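Local atomic coordinates of peptidoglycan-recognition protein LC (Drosophila melanogaster, PDB entry 2F2L), a protein that senses bacterial peptidoglycan through its extracellular domain and activates the imd/Relish pathway of the fly's humoral immune response. Residues L9-Q14 and Y53-S58; V24-A29 and S142-S147; E35-Q40 and V44-L49; L121-G126 and G130-S135. One frame throughout, in Å; residues are numbered along the deposited sequence. Where two conformers were deposited one is given.

Contact 1: L9-Q14 and Y53-S58. With MLD (glcnac(beta1-4)-murnac(1,6-anhydro)-L-ala-gamma-D-glu-meso-a2pm-D-ala), chain G.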
# COMPACT_ATOMS: atom_id res chain seq x y z
N LEU A 9 -2.65 -3.28 0.82
CA LEU A 9 -2.86 -1.87 1.08
C LEU A 9 -2.63 -1.02 -0.16
O LEU A 9 -2.27 0.14 -0.08
CB LEU A 9 -1.97 -1.43 2.26
CG LEU A 9 -2.43 -0.42 3.29
CD1 LEU A 9 -3.85 -0.72 3.77
CD2 LEU A 9 -1.45 -0.42 4.46
N ALA A 10 -2.89 -1.61 -1.33
CA ALA A 10 -2.70 -0.93 -2.59
C ALA A 10 -3.45 0.41 -2.65
O ALA A 10 -4.63 0.50 -2.31
CB ALA A 10 -3.15 -1.83 -3.75
N GLN A 11 -2.72 1.43 -3.08
CA GLN A 11 -3.28 2.72 -3.45
C GLN A 11 -4.08 2.53 -4.74
O GLN A 11 -3.64 1.81 -5.64
CB GLN A 11 -2.10 3.67 -3.72
CG GLN A 11 -2.40 5.11 -3.65
CD GLN A 11 -1.15 5.96 -3.78
OE1 GLN A 11 -0.14 5.72 -3.11
NE2 GLN A 11 -1.23 6.99 -4.62
N PRO A 12 -5.28 3.13 -4.83
CA PRO A 12 -5.98 3.01 -6.09
C PRO A 12 -5.21 3.73 -7.20
O PRO A 12 -4.50 4.70 -6.90
CB PRO A 12 -7.32 3.72 -5.81
CG PRO A 12 -7.03 4.62 -4.71
CD PRO A 12 -6.05 3.92 -3.86
N PRO A 13 -5.27 3.23 -8.45
CA PRO A 13 -4.58 3.88 -9.57
C PRO A 13 -4.92 5.36 -9.72
O PRO A 13 -6.04 5.80 -9.41
CB PRO A 13 -5.08 3.11 -10.79
CG PRO A 13 -5.42 1.79 -10.27
CD PRO A 13 -5.94 2.00 -8.88
N GLN A 14 -3.94 6.10 -10.21
CA GLN A 14 -4.04 7.54 -10.34
C GLN A 14 -5.11 7.95 -11.36
O GLN A 14 -5.84 8.93 -11.15
CB GLN A 14 -2.68 8.11 -10.76
CG GLN A 14 -1.55 7.83 -9.78
CD GLN A 14 -1.37 8.93 -8.75
OE1 GLN A 14 -0.50 9.78 -8.89
NE2 GLN A 14 -2.20 8.92 -7.71
N TYR A 53 7.14 3.73 -4.87
CA TYR A 53 8.27 4.03 -5.70
C TYR A 53 7.84 4.19 -7.16
O TYR A 53 8.18 5.16 -7.82
CB TYR A 53 9.35 2.95 -5.58
CG TYR A 53 10.57 3.30 -6.37
CD1 TYR A 53 11.56 4.11 -5.84
CD2 TYR A 53 10.71 2.88 -7.69
CE1 TYR A 53 12.68 4.47 -6.59
CE2 TYR A 53 11.82 3.22 -8.43
CZ TYR A 53 12.79 4.01 -7.89
OH TYR A 53 13.86 4.34 -8.66
N ASP A 54 7.06 3.24 -7.64
CA ASP A 54 6.60 3.28 -9.03
C ASP A 54 5.75 4.49 -9.34
O ASP A 54 5.89 5.10 -10.41
CB ASP A 54 5.85 2.01 -9.39
CG ASP A 54 6.78 0.81 -9.52
OD1 ASP A 54 8.01 1.00 -9.37
OD2 ASP A 54 6.28 -0.30 -9.79
N ILE A 55 4.86 4.86 -8.41
CA ILE A 55 3.99 6.01 -8.63
C ILE A 55 4.74 7.33 -8.47
O ILE A 55 4.65 8.23 -9.33
CB ILE A 55 2.74 6.00 -7.73
CG1 ILE A 55 1.86 4.80 -8.08
CG2 ILE A 55 1.96 7.34 -7.92
CD1 ILE A 55 0.72 4.48 -7.06
N GLU A 56 5.51 7.45 -7.39
CA GLU A 56 6.06 8.73 -6.98
C GLU A 56 7.45 9.04 -7.52
O GLU A 56 7.71 10.20 -7.83
CB GLU A 56 5.98 8.89 -5.45
CG GLU A 56 4.51 8.83 -4.99
CD GLU A 56 4.26 9.21 -3.54
OE1 GLU A 56 5.08 9.89 -2.91
OE2 GLU A 56 3.19 8.81 -3.02
N SER A 57 8.32 8.04 -7.64
CA SER A 57 9.61 8.25 -8.31
C SER A 57 9.51 8.02 -9.81
O SER A 57 9.89 8.89 -10.58
CB SER A 57 10.71 7.37 -7.73
OG SER A 57 10.87 7.64 -6.35
N SER A 58 8.96 6.88 -10.21
CA SER A 58 8.83 6.54 -11.64
C SER A 58 7.65 7.21 -12.37
O SER A 58 7.55 7.11 -13.60
CB SER A 58 8.77 5.02 -11.84
OG SER A 58 9.96 4.43 -11.35
CAA MLD G . 0.25 8.79 -1.14
CAB MLD G . 1.17 8.90 0.06
OAC MLD G . 0.80 9.48 1.07
N2 MLD G . 2.35 8.31 -0.09
C2 MLD G . 3.40 8.32 0.92
C3 MLD G . 4.68 8.82 0.24
O3 MLD G . 4.52 10.14 -0.31
C4 MLD G . 5.88 8.71 1.17
O4 MLD G . 7.03 9.00 0.40
C5 MLD G . 5.98 7.28 1.70
C6 MLD G . 7.07 7.03 2.76
O6 MLD G . 7.19 5.60 2.97
O5 MLD G . 4.76 6.98 2.38
C1 MLD G . 3.63 6.93 1.48
O1 MLD G . 2.50 6.55 2.22
CA4 MLD G . 2.54 5.15 2.59
CA5 MLD G . 2.27 4.14 1.47
OA5 MLD G . 1.11 3.28 1.71
CA6 MLD G . 3.39 3.18 1.69
OA6 MLD G . 2.93 2.34 2.73
CA1 MLD G . 1.51 2.62 2.92
CA2 MLD G . 1.36 3.57 4.11
NAD MLD G . 0.04 3.38 4.75
CAE MLD G . -0.10 3.09 6.03
CAF MLD G . -1.54 2.92 6.48
OAG MLD G . 0.83 2.98 6.83
CA3 MLD G . 1.48 5.03 3.67
OAH MLD G . 1.86 5.91 4.78
CAI MLD G . 0.76 6.64 5.38
CAJ MLD G . 0.52 7.98 4.73
CAL MLD G . 1.06 6.87 6.88
OAM MLD G . 0.25 7.53 7.52
N MLD G . 2.16 6.34 7.41
CA MLD G . 2.53 6.46 8.83
CB MLD G . 1.87 5.27 9.53
C MLD G . 4.06 6.31 8.91
O MLD G . 4.62 5.34 8.38
NAN MLD G . 4.68 7.30 9.55
CAO MLD G . 6.13 7.39 9.77
CAP MLD G . 6.67 8.81 9.39
OBA MLD G . 7.75 9.12 9.89
OAQ MLD G . 5.99 9.58 8.66
CBB MLD G . 6.42 7.26 11.26
CBC MLD G . 6.15 5.88 11.84
CBD MLD G . 6.57 5.88 13.32
OBE MLD G . 6.59 6.91 13.98
NBF MLD G . 6.90 4.70 13.81
CBG MLD G . 7.32 4.52 15.20
CBH MLD G . 8.69 5.20 15.42
OBI MLD G . 9.60 5.06 14.61
NBJ MLD G . 8.78 5.95 16.52
CBK MLD G . 10.01 6.66 16.93
CBL MLD G . 10.37 6.21 18.35
CBM MLD G . 9.87 8.20 16.94
OBO MLD G . 8.72 8.70 17.09
OBN MLD G . 10.94 8.85 16.81
CBP MLD G . 7.35 3.02 15.52
CBQ MLD G . 7.40 2.75 17.03
CBR MLD G . 7.28 1.25 17.33
CBS MLD G . 6.77 0.96 18.74
CBT MLD G . 5.28 1.29 18.83
OBV MLD G . 4.50 0.51 18.26
OBU MLD G . 4.95 2.32 19.47
NBW MLD G . 7.53 1.75 19.71
O HOH W 1 2.34 6.32 -2.87
O HOH W 2 0.96 9.34 -4.61
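Gln14 and Ile55 mark the closest approach of the two backbones, with 8.4 Å between their CA atoms, so side chains alone make the contact. Residues 9-14 form an irregular loop between strands 2-3 and 24-31, and residues 53-58 run from the last part of helix 40-57 into the following loop, in the amidase-like peptidoglycan-recognition fold. The helix widens there into a pi-type turn, in which Tyr53 O accepts from both Ser57 N and Ser58 N.

Apolar and beta-branched, Ile55 suits its buried place, with CG2 3.6 Å from Gln14 OE1 and CD1 4.0 Å from Gln11 NE2. A bend at chi2 (-92°) brings the Gln14 amide, OE1 foremost, up to Ile55 CG2. Gln11 instead runs extended, its CG opposite the backbone N (chi1 -159°), and carries its amide to the ligand site, where OE1 lies 3.7 Å from the ligand's acetyl methyl CAA. Gln11 OE1 accepts from Arg48 NH2 and takes a 2.6 Å bond from water 1, whereas Gln11 NE2 gives one of 3.2 Å to water 2. Both waters then donate to Glu56 OE2, water 2 at 2.8 Å, so the polar link between Gln11 and Glu56 runs through solvent, while Ile55 makes the direct contact.

The muropeptide lies between this domain and the neighbouring chain, the LCx isoform of the same receptor, which adds bonds through its Tyr66 and His140. A carboxylate suits position 56, where sugar and water donors converge: OE2 also receives a weak bond from the ligand's N2, and ligand O3 donates to Glu56 OE1 at 2.7 Å.

Contact 2: V24-A29 and S142-S147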
# COMPACT_ATOMS: atom_id res chain seq x y z
N VAL A 24 -2.41 -12.68 -24.46
CA VAL A 24 -1.05 -12.28 -24.82
C VAL A 24 -0.21 -13.49 -25.23
O VAL A 24 -0.42 -14.61 -24.74
CB VAL A 24 -0.30 -11.49 -23.68
CG1 VAL A 24 -1.10 -10.24 -23.28
CG2 VAL A 24 0.02 -12.35 -22.48
N GLY A 25 0.73 -13.26 -26.14
CA GLY A 25 1.65 -14.31 -26.58
C GLY A 25 2.99 -14.25 -25.87
O GLY A 25 3.88 -15.07 -26.11
N LEU A 26 3.13 -13.28 -24.98
CA LEU A 26 4.42 -13.00 -24.34
C LEU A 26 4.28 -12.69 -22.85
O LEU A 26 3.46 -11.86 -22.44
CB LEU A 26 5.07 -11.81 -25.04
CG LEU A 26 6.46 -11.38 -24.56
CD1 LEU A 26 7.47 -12.47 -24.80
CD2 LEU A 26 6.87 -10.11 -25.27
N VAL A 27 5.08 -13.37 -22.04
CA VAL A 27 5.15 -13.12 -20.60
C VAL A 27 6.60 -12.78 -20.27
O VAL A 27 7.52 -13.49 -20.70
CB VAL A 27 4.67 -14.34 -19.78
CG1 VAL A 27 4.75 -14.06 -18.27
CG2 VAL A 27 3.27 -14.71 -20.18
N ILE A 28 6.82 -11.68 -19.53
CA ILE A 28 8.17 -11.15 -19.28
C ILE A 28 8.52 -11.20 -17.80
O ILE A 28 7.74 -10.73 -16.93
CB ILE A 28 8.29 -9.70 -19.78
CG1 ILE A 28 8.09 -9.64 -21.30
CG2 ILE A 28 9.66 -9.12 -19.45
CD1 ILE A 28 7.76 -8.26 -21.82
N ALA A 29 9.69 -11.76 -17.50
CA ALA A 29 10.17 -11.84 -16.12
C ALA A 29 11.10 -10.67 -15.82
O ALA A 29 11.88 -10.25 -16.67
CB ALA A 29 10.85 -13.17 -15.86
N SER A 142 15.66 -8.65 -19.74
CA SER A 142 17.01 -8.28 -20.14
C SER A 142 17.38 -8.76 -21.54
O SER A 142 18.21 -8.15 -22.21
CB SER A 142 18.04 -8.82 -19.14
OG SER A 142 17.99 -10.22 -19.08
N LYS A 143 16.79 -9.87 -21.98
CA LYS A 143 16.99 -10.37 -23.34
C LYS A 143 16.36 -9.39 -24.33
O LYS A 143 16.92 -9.10 -25.38
CB LYS A 143 16.41 -11.78 -23.49
CG LYS A 143 16.30 -12.28 -24.94
CD LYS A 143 16.34 -13.81 -25.04
CE LYS A 143 16.18 -14.28 -26.50
NZ LYS A 143 16.97 -15.51 -26.84
N LEU A 144 15.19 -8.86 -23.97
CA LEU A 144 14.46 -7.93 -24.82
C LEU A 144 15.16 -6.57 -24.94
O LEU A 144 15.16 -5.95 -26.00
CB LEU A 144 13.03 -7.74 -24.28
CG LEU A 144 12.12 -8.97 -24.33
CD1 LEU A 144 10.77 -8.66 -23.65
CD2 LEU A 144 11.90 -9.44 -25.76
N MET A 145 15.74 -6.12 -23.83
CA MET A 145 16.45 -4.84 -23.77
C MET A 145 17.75 -5.06 -23.02
O MET A 145 17.83 -4.80 -21.82
CB MET A 145 15.58 -3.77 -23.08
CG MET A 145 14.33 -3.41 -23.86
SD MET A 145 13.28 -2.14 -23.09
CE MET A 145 11.94 -2.10 -24.24
N PRO A 146 18.77 -5.57 -23.73
CA PRO A 146 20.09 -5.88 -23.14
C PRO A 146 20.79 -4.70 -22.47
O PRO A 146 21.60 -4.92 -21.56
CB PRO A 146 20.90 -6.36 -24.34
CG PRO A 146 19.88 -6.84 -25.31
CD PRO A 146 18.74 -5.92 -25.16
N SER A 147 20.49 -3.48 -22.89
CA SER A 147 21.20 -2.31 -22.38
C SER A 147 20.70 -1.83 -21.02
O SER A 147 21.36 -1.01 -20.39
CB SER A 147 21.09 -1.15 -23.37
OG SER A 147 19.78 -0.62 -23.34
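No ring, amide or other flat group takes part where Leu26 and Ile28 meet Leu144, so the contact has no stacked face or ring edge; the flat side chains are neighbours, with Tyr93 of helix 91-94 touching Leu144 and His87 touching Ile28.

Strand 24-31 is an inner strand of the mixed sheet, between 98-102 and 136-140. Its alternation turns Leu26 and Ile28 to the side where the short helix 141-144 packs, while Val27 points to the other side and touches Phe100 and Phe138. The meeting is therefore a small helix-on-sheet packing.

The work is done by one methyl of the helix. Leu144 CD1 approaches Ile28 CD1 to 3.5 Å, tight for two methyl groups, and also lies 3.7 Å from Ile28 CG1. Ile28 has its CG1 opposite the carbonyl carbon (chi1 -63°), and its chain continues extended, which carries the terminal CD1 out to the helix. Leu26 adds a looser approach, its CD2 being 4.5 Å from Leu144 CD1. A branched isoleucine suits the strand, and leucine suits the helix, since its CD1 methyl reaches Ile28 and, more loosely, Leu26.

With only hydrocarbon meeting across it, the contact depends on shape and on exclusion of water; the backbone bonds of Gly25 and Val27 with Arg137 hold the two strands together and so probably help place the helix that follows strand 136-140.

Contact 3: E35-Q40 and V44-L49. With NAG (2-acetamido-2-deoxy-beta-D-glucopyranose), chain C.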
# COMPACT_ATOMS: atom_id res chain seq x y z
N GLU A 35 14.88 -5.41 -1.66
CA GLU A 35 15.12 -6.52 -0.73
C GLU A 35 14.06 -7.60 -0.96
O GLU A 35 12.97 -7.31 -1.43
CB GLU A 35 15.07 -6.05 0.72
CG GLU A 35 16.39 -5.50 1.22
CD GLU A 35 16.24 -4.61 2.44
OE1 GLU A 35 16.73 -4.99 3.53
OE2 GLU A 35 15.64 -3.52 2.31
N ASN A 36 14.40 -8.84 -0.64
CA ASN A 36 13.47 -9.95 -0.85
C ASN A 36 12.53 -10.11 0.35
O ASN A 36 12.44 -9.22 1.20
CB ASN A 36 14.24 -11.24 -1.20
CG ASN A 36 14.97 -11.84 -0.02
OD1 ASN A 36 15.04 -11.24 1.05
ND2 ASN A 36 15.53 -13.04 -0.22
N CYS A 37 11.80 -11.22 0.40
CA CYS A 37 10.84 -11.46 1.48
C CYS A 37 10.57 -12.96 1.61
O CYS A 37 10.59 -13.68 0.62
CB CYS A 37 9.54 -10.68 1.21
SG CYS A 37 8.71 -11.07 -0.35
N SER A 38 10.36 -13.45 2.83
CA SER A 38 10.10 -14.86 3.04
C SER A 38 8.79 -15.15 3.76
O SER A 38 8.49 -16.32 4.03
CB SER A 38 11.25 -15.47 3.82
OG SER A 38 11.31 -14.92 5.12
N THR A 39 8.04 -14.12 4.11
CA THR A 39 6.74 -14.27 4.73
C THR A 39 5.78 -13.27 4.10
O THR A 39 6.22 -12.25 3.58
CB THR A 39 6.81 -14.03 6.26
OG1 THR A 39 7.25 -12.68 6.53
CG2 THR A 39 7.78 -15.01 6.92
N GLN A 40 4.49 -13.57 4.14
CA GLN A 40 3.47 -12.67 3.59
C GLN A 40 3.58 -11.24 4.14
O GLN A 40 3.48 -10.29 3.40
CB GLN A 40 2.06 -13.22 3.81
CG GLN A 40 0.97 -12.36 3.19
CD GLN A 40 -0.36 -13.08 3.07
OE1 GLN A 40 -0.41 -14.27 2.79
NE2 GLN A 40 -1.44 -12.35 3.27
N VAL A 44 4.25 -8.16 1.66
CA VAL A 44 3.31 -7.07 1.60
C VAL A 44 4.02 -5.71 1.74
O VAL A 44 3.73 -4.79 1.00
CB VAL A 44 2.17 -7.23 2.66
CG1 VAL A 44 1.49 -5.88 2.98
CG2 VAL A 44 1.12 -8.24 2.17
N LEU A 45 4.96 -5.62 2.69
CA LEU A 45 5.79 -4.42 2.86
C LEU A 45 6.55 -4.11 1.58
O LEU A 45 6.57 -2.96 1.10
CB LEU A 45 6.80 -4.62 4.00
CG LEU A 45 7.64 -3.40 4.40
CD1 LEU A 45 6.75 -2.25 4.83
CD2 LEU A 45 8.61 -3.77 5.50
N ARG A 46 7.17 -5.13 1.01
CA ARG A 46 7.92 -4.93 -0.23
C ARG A 46 7.04 -4.40 -1.36
O ARG A 46 7.42 -3.45 -2.05
CB ARG A 46 8.61 -6.22 -0.71
CG ARG A 46 9.56 -6.86 0.29
CD ARG A 46 10.72 -5.95 0.72
NE ARG A 46 11.53 -6.69 1.70
CZ ARG A 46 12.14 -6.17 2.76
NH1 ARG A 46 12.05 -4.88 3.04
NH2 ARG A 46 12.81 -6.96 3.57
N VAL A 47 5.87 -5.02 -1.55
CA VAL A 47 5.00 -4.69 -2.68
C VAL A 47 4.41 -3.28 -2.52
O VAL A 47 4.39 -2.52 -3.49
CB VAL A 47 3.87 -5.73 -2.90
CG1 VAL A 47 3.00 -5.30 -4.09
CG2 VAL A 47 4.44 -7.12 -3.18
N ARG A 48 3.97 -2.94 -1.31
CA ARG A 48 3.35 -1.64 -1.04
C ARG A 48 4.38 -0.52 -1.20
O ARG A 48 4.08 0.51 -1.81
CB ARG A 48 2.69 -1.57 0.36
CG ARG A 48 1.88 -0.26 0.63
CD ARG A 48 0.97 0.05 -0.57
NE ARG A 48 0.26 1.34 -0.53
CZ ARG A 48 0.70 2.45 -1.08
NH1 ARG A 48 1.87 2.50 -1.66
NH2 ARG A 48 -0.00 3.56 -1.01
N LEU A 49 5.61 -0.75 -0.73
CA LEU A 49 6.67 0.23 -0.93
C LEU A 49 7.11 0.38 -2.39
O LEU A 49 7.44 1.47 -2.82
CB LEU A 49 7.87 -0.08 -0.04
CG LEU A 49 7.59 -0.04 1.47
CD1 LEU A 49 8.91 -0.17 2.23
CD2 LEU A 49 6.86 1.23 1.87
C1 NAG C . 16.34 -13.46 0.90
C2 NAG C . 16.33 -14.98 0.80
C3 NAG C . 17.33 -15.56 1.80
C4 NAG C . 18.70 -14.91 1.61
C5 NAG C . 18.52 -13.40 1.80
C6 NAG C . 19.85 -12.65 1.69
C7 NAG C . 14.16 -16.11 0.31
C8 NAG C . 14.56 -16.25 -1.11
N2 NAG C . 14.99 -15.47 1.14
O3 NAG C . 17.42 -16.96 1.64
O4 NAG C . 19.63 -15.44 2.53
O5 NAG C . 17.64 -12.94 0.78
O6 NAG C . 20.42 -12.84 0.42
O7 NAG C . 13.08 -16.58 0.68
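The contact belongs to the glycosylated loop before helix 40-57; from the second turn of that helix Arg46 reaches back to the backbone of Glu35 and Asn36. Its NE donates to Asn36 O at 2.7 Å with an N-H...O angle of 160°, and that oxygen sits at the edge of the guanidinium, close to its plane; NH2 adds a weaker bond to the same acceptor. A bend at chi2 (-59°) folds the arginine toward the loop. Over one face of the guanidinium lies Glu35 CB, 3.6 Å from Arg46 CZ. Farther out, Glu35 OE2 is 3.9 Å from Arg46 NH1, a long salt bridge in which the charges attract but no N-H is aimed at the oxygen. Arginine suits this place because its long apolar stem can pass Cys37 while its end binds a carbonyl.

Asn36 turns its side chain outward, where ND2 carries the N-linked N-acetylglucosamine, bonded to its C1 (1.4 Å). Thr39 occupies the N-cap position, and Val44 N donates to Gln40 O at 2.9 Å as the helix starts. Cys37 faces the helix and forms a disulfide with Cys43, the loop-to-helix link typical of the peptidoglycan-recognition protein fold.

Contact 4: L121-G126 and G130-S135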
# COMPACT_ATOMS: atom_id res chain seq x y z
N LEU A 121 2.31 -22.65 -11.84
CA LEU A 121 0.87 -22.60 -11.58
C LEU A 121 0.27 -21.30 -12.13
O LEU A 121 -0.82 -21.31 -12.69
CB LEU A 121 0.53 -22.73 -10.09
CG LEU A 121 0.62 -24.07 -9.32
CD1 LEU A 121 0.36 -25.31 -10.20
CD2 LEU A 121 1.94 -24.22 -8.62
N LEU A 122 1.00 -20.19 -11.99
CA LEU A 122 0.52 -18.87 -12.45
C LEU A 122 0.37 -18.83 -13.98
O LEU A 122 -0.65 -18.37 -14.48
CB LEU A 122 1.43 -17.72 -11.97
CG LEU A 122 0.90 -16.31 -12.27
CD1 LEU A 122 -0.48 -16.08 -11.62
CD2 LEU A 122 1.88 -15.24 -11.81
N LEU A 123 1.38 -19.32 -14.69
CA LEU A 123 1.32 -19.45 -16.15
C LEU A 123 0.18 -20.38 -16.62
O LEU A 123 -0.54 -20.05 -17.58
CB LEU A 123 2.65 -19.97 -16.69
CG LEU A 123 3.88 -19.06 -16.57
CD1 LEU A 123 5.13 -19.87 -16.82
CD2 LEU A 123 3.81 -17.89 -17.53
N GLU A 124 0.02 -21.52 -15.96
CA GLU A 124 -1.08 -22.43 -16.25
C GLU A 124 -2.46 -21.79 -16.03
O GLU A 124 -3.36 -21.96 -16.88
CB GLU A 124 -0.96 -23.73 -15.43
CG GLU A 124 -2.20 -24.64 -15.56
CD GLU A 124 -2.14 -25.91 -14.70
OE1 GLU A 124 -1.51 -25.87 -13.61
OE2 GLU A 124 -2.74 -26.93 -15.10
N ARG A 125 -2.63 -21.09 -14.91
CA ARG A 125 -3.89 -20.40 -14.62
C ARG A 125 -4.22 -19.39 -15.73
O ARG A 125 -5.36 -19.30 -16.18
CB ARG A 125 -3.83 -19.72 -13.25
CG ARG A 125 -5.17 -19.24 -12.68
CD ARG A 125 -6.18 -20.38 -12.50
NE ARG A 125 -5.63 -21.52 -11.76
CZ ARG A 125 -5.66 -21.67 -10.44
NH1 ARG A 125 -6.21 -20.74 -9.66
NH2 ARG A 125 -5.13 -22.76 -9.88
N GLY A 126 -3.21 -18.64 -16.18
CA GLY A 126 -3.38 -17.69 -17.27
C GLY A 126 -3.80 -18.29 -18.60
O GLY A 126 -4.64 -17.74 -19.32
N GLY A 130 -7.78 -17.81 -20.50
CA GLY A 130 -7.78 -17.09 -21.78
C GLY A 130 -6.94 -15.80 -21.81
O GLY A 130 -7.06 -14.98 -22.72
N LYS A 131 -6.05 -15.65 -20.83
CA LYS A 131 -5.19 -14.45 -20.72
C LYS A 131 -3.86 -14.64 -21.44
O LYS A 131 -3.25 -13.67 -21.92
CB LYS A 131 -4.91 -14.13 -19.24
CG LYS A 131 -6.14 -14.15 -18.33
CD LYS A 131 -7.25 -13.20 -18.79
CE LYS A 131 -8.38 -13.08 -17.74
NZ LYS A 131 -9.51 -12.25 -18.23
N ILE A 132 -3.39 -15.89 -21.46
CA ILE A 132 -2.09 -16.22 -22.08
C ILE A 132 -2.35 -17.22 -23.20
O ILE A 132 -3.07 -18.19 -22.99
CB ILE A 132 -1.12 -16.81 -21.03
CG1 ILE A 132 -0.88 -15.79 -19.92
CG2 ILE A 132 0.19 -17.21 -21.67
CD1 ILE A 132 -0.02 -16.30 -18.78
N ALA A 133 -1.78 -16.99 -24.39
CA ALA A 133 -1.98 -17.91 -25.52
C ALA A 133 -1.29 -19.25 -25.19
O ALA A 133 -0.21 -19.23 -24.61
CB ALA A 133 -1.41 -17.32 -26.80
N PRO A 134 -1.93 -20.40 -25.53
CA PRO A 134 -1.27 -21.69 -25.28
C PRO A 134 0.18 -21.76 -25.79
O PRO A 134 1.00 -22.42 -25.18
CB PRO A 134 -2.15 -22.71 -26.02
CG PRO A 134 -3.48 -22.07 -26.15
CD PRO A 134 -3.28 -20.57 -26.11
N SER A 135 0.50 -21.06 -26.87
CA SER A 135 1.84 -21.10 -27.43
C SER A 135 2.68 -19.91 -27.01
O SER A 135 3.49 -19.42 -27.78
CB SER A 135 1.76 -21.12 -28.96
OG SER A 135 1.26 -19.87 -29.41
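Hydrogen bonds converge on Gly126 O, the acceptor that joins helix 113-128 to the chain leaving it. Lys131 N donates at 2.9 Å, almost in line with the carbonyl bond, and Ile132 N adds a second bond of 3.1 Å from above the carbonyl plane. The first closes a Schellman motif: Gly130 ends the helix with a positive phi (79°), a conformation that comes easily to a residue lacking CB.

Apolar contact is the second kind. Ile132 turns its side chain to the helix, with CD1 3.9 Å from Gly126 CA and 4.3 Å from Leu123 CD2. The bare CA of Gly126 is what admits this methyl so close to the helix backbone. Beyond the pair, Ile132 touches Leu98 and Leu123 touches Phe138, so both belong to the packing of helix on sheet.

Lys131 divides its side chain: CB passes Gly126 O at 3.6 Å, and the rest leads away to NZ, which bonds Asn82 OD1. Lysine suits this partly exposed turn because it can pack on Leu22 and Trp81 while NZ reaches Asn82.

One helix carbonyl is thus gripped twice, and with the apolar seat beside it this probably fixes the direction in which the chain enters strand 132-133.

In the fold
Contacts 1 and 3 share helix 40-57; their centres lie 15 Å apart, and Arg48 of contact 3 bonds to Leu9 and Gln11 of contact 1, linking the glycosylated loop end of the helix to the muropeptide site. Contacts 2 and 4 touch, with 16 Å between their centres, where Val24 pairs by backbone bonds with Lys131 and Ala133. Between the centres of contacts 1 and 4 the distance is about 27 Å. Along the chain, contact 3 is nested within contacts 1 and 2, contact 4 within contact 2, and contacts 1 and 2 cross. The ligand site at contact 1 thus lies across the chain's centre from the helix-end packing of contact 4.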